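Local atomic coordinates of NADB-Rossmann Superfamily protein (Streptococcus agalactiae, PDB entry 3LEC), a protein that probably methylates N1 of adenine 22 in tRNA and binds a zinc ion. Residues Phe187-Lys190 / Trp191-Glu194. Numbering follows the deposited sequence.
Sequences FKEK and WQNE
The indole of Trp191 turns its pyrrole edge, CD1 and NE1, onto one face of the Phe187 ring. This is an edge-to-face pair between residues i and i+4 of one helix, with the phenyl and five-membered ring planes 62° apart and their centroids 4.8 Å from each other. Between the two rings the closest approach is Phe187 CE1 to Trp191 NE1, at 3.6 Å. One face of the indole is taken by the aliphatic chain of Lys190: CG stands almost on the normal of the five-membered ring, 4.2 Å from its centroid, in a CH-pi contact, and CE reaches the rim 3.9 Å from Trp191 CZ2. Lys190 covers so much of that face because its CG lies anti to the backbone N (chi1 166°) and the chain then runs straight out, side by side with the indole. Its NZ goes past the ring to salt bridges with Glu157 and Glu129, which probably help to hold the methylenes flat against the tryptophan.

On another side of the helix, Gln192 reaches back along the preceding turn with an extended chain, its NE2 3.7 Å from Lys188 CB. The backbone beneath is regular alpha helix: Trp191 N bonds to Phe187 O at 3.1 Å, Gln192 N to Lys188 O at 2.8 Å, and the next two amides follow suit with Glu189 and Lys190.

All of this belongs to the early turns of helix 185-204, which pairs with helix 210-227 in a helical hairpin at the C-terminal end of the Rossmann-like chain. Phe187 touches Val226 and Trp191 touches Ile223 of that partner, and both also meet Phe175 of helix 170-175, while Ile148 of strand 141-150 and Arg155 of strand 155-163 pack against Lys190, joining the hairpin to the antiparallel end of the sheet.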
loop_
_atom_site.group_PDB
_atom_site.type_symbol
_atom_site.label_atom_id
_atom_site.label_comp_id
_atom_site.label_asym_id
_atom_site.label_seq_id
_atom_site.Cartn_x
_atom_site.Cartn_y
_atom_site.Cartn_z
ATOM N N PHE A 187 -9.669 -12.970 -4.439
ATOM C CA PHE A 187 -10.632 -11.877 -4.270
ATOM C C PHE A 187 -11.990 -12.402 -3.775
ATOM O O PHE A 187 -12.555 -11.896 -2.803
ATOM C CB PHE A 187 -10.792 -11.184 -5.618
ATOM C CG PHE A 187 -11.866 -10.125 -5.657
ATOM C CD1 PHE A 187 -11.594 -8.819 -5.253
ATOM C CD2 PHE A 187 -13.135 -10.422 -6.131
ATOM C CE1 PHE A 187 -12.572 -7.822 -5.327
ATOM C CE2 PHE A 187 -14.121 -9.440 -6.191
ATOM C CZ PHE A 187 -13.838 -8.136 -5.780
ATOM N N LYS A 188 -12.504 -13.420 -4.446
ATOM C CA LYS A 188 -13.754 -14.055 -4.054
ATOM C C LYS A 188 -13.657 -14.599 -2.627
ATOM O O LYS A 188 -14.556 -14.373 -1.812
ATOM C CB LYS A 188 -14.053 -15.204 -5.013
ATOM C CG LYS A 188 -14.702 -14.787 -6.301
ATOM C CD LYS A 188 -15.161 -16.029 -7.054
ATOM C CE LYS A 188 -14.154 -16.465 -8.109
ATOM N NZ LYS A 188 -14.226 -15.578 -9.315
ATOM N N GLU A 189 -12.542 -15.259 -2.306
ATOM C CA GLU A 189 -12.369 -15.817 -0.957
ATOM C C GLU A 189 -12.334 -14.706 0.093
ATOM O O GLU A 189 -12.920 -14.849 1.180
ATOM C CB GLU A 189 -11.123 -16.724 -0.881
ATOM C CG GLU A 189 -11.296 -18.013 -1.708
ATOM C CD GLU A 189 -10.048 -18.867 -1.886
ATOM O OE1 GLU A 189 -8.937 -18.504 -1.431
ATOM O OE2 GLU A 189 -10.190 -19.924 -2.532
ATOM N N LYS A 190 -11.672 -13.591 -0.223
ATOM C CA LYS A 190 -11.618 -12.480 0.745
ATOM C C LYS A 190 -13.006 -11.973 1.058
ATOM O O LYS A 190 -13.371 -11.816 2.225
ATOM C CB LYS A 190 -10.749 -11.305 0.269
ATOM C CG LYS A 190 -10.983 -10.044 1.116
ATOM C CD LYS A 190 -10.144 -8.851 0.707
ATOM C CE LYS A 190 -10.442 -7.661 1.613
ATOM N NZ LYS A 190 -9.365 -6.656 1.525
ATOM N N TRP A 191 -13.795 -11.717 0.018
ATOM C CA TRP A 191 -15.128 -11.189 0.229
ATOM C C TRP A 191 -16.132 -12.227 0.760
ATOM O O TRP A 191 -17.022 -11.872 1.543
ATOM C CB TRP A 191 -15.613 -10.414 -1.007
ATOM C CG TRP A 191 -14.775 -9.186 -1.140
ATOM C CD1 TRP A 191 -13.781 -8.968 -2.032
ATOM C CD2 TRP A 191 -14.770 -8.058 -0.242
ATOM N NE1 TRP A 191 -13.183 -7.743 -1.787
ATOM C CE2 TRP A 191 -13.779 -7.167 -0.697
ATOM C CE3 TRP A 191 -15.531 -7.710 0.889
ATOM C CZ2 TRP A 191 -13.530 -5.944 -0.072
ATOM C CZ3 TRP A 191 -15.283 -6.504 1.516
ATOM C CH2 TRP A 191 -14.279 -5.634 1.042
ATOM N N GLN A 192 -15.956 -13.493 0.399
ATOM C CA GLN A 192 -16.756 -14.572 1.030
ATOM C C GLN A 192 -16.518 -14.538 2.545
ATOM O O GLN A 192 -17.466 -14.577 3.335
ATOM C CB GLN A 192 -16.436 -15.956 0.431
ATOM C CG GLN A 192 -17.043 -16.219 -0.947
ATOM C CD GLN A 192 -16.247 -17.191 -1.813
ATOM O OE1 GLN A 192 -15.381 -17.934 -1.336
ATOM N NE2 GLN A 192 -16.542 -17.188 -3.098
ATOM N N ASN A 193 -15.262 -14.389 2.951
ATOM C CA ASN A 193 -14.906 -14.331 4.381
ATOM C C ASN A 193 -15.494 -13.112 5.119
ATOM O O ASN A 193 -15.968 -13.226 6.253
ATOM C CB ASN A 193 -13.378 -14.378 4.554
ATOM C CG ASN A 193 -12.958 -14.474 6.010
ATOM O OD1 ASN A 193 -13.450 -15.318 6.755
ATOM N ND2 ASN A 193 -12.050 -13.606 6.421
ATOM N N GLU A 194 -15.462 -11.948 4.472
ATOM C CA GLU A 194 -16.064 -10.735 5.021
ATOM C C GLU A 194 -17.563 -10.916 5.180
ATOM O O GLU A 194 -18.116 -10.571 6.210
ATOM C CB GLU A 194 -15.795 -9.518 4.141
ATOM C CG GLU A 194 -14.315 -9.100 4.096
ATOM C CD GLU A 194 -13.751 -8.756 5.467
ATOM O OE1 GLU A 194 -14.342 -7.897 6.143
ATOM O OE2 GLU A 194 -12.720 -9.357 5.865
#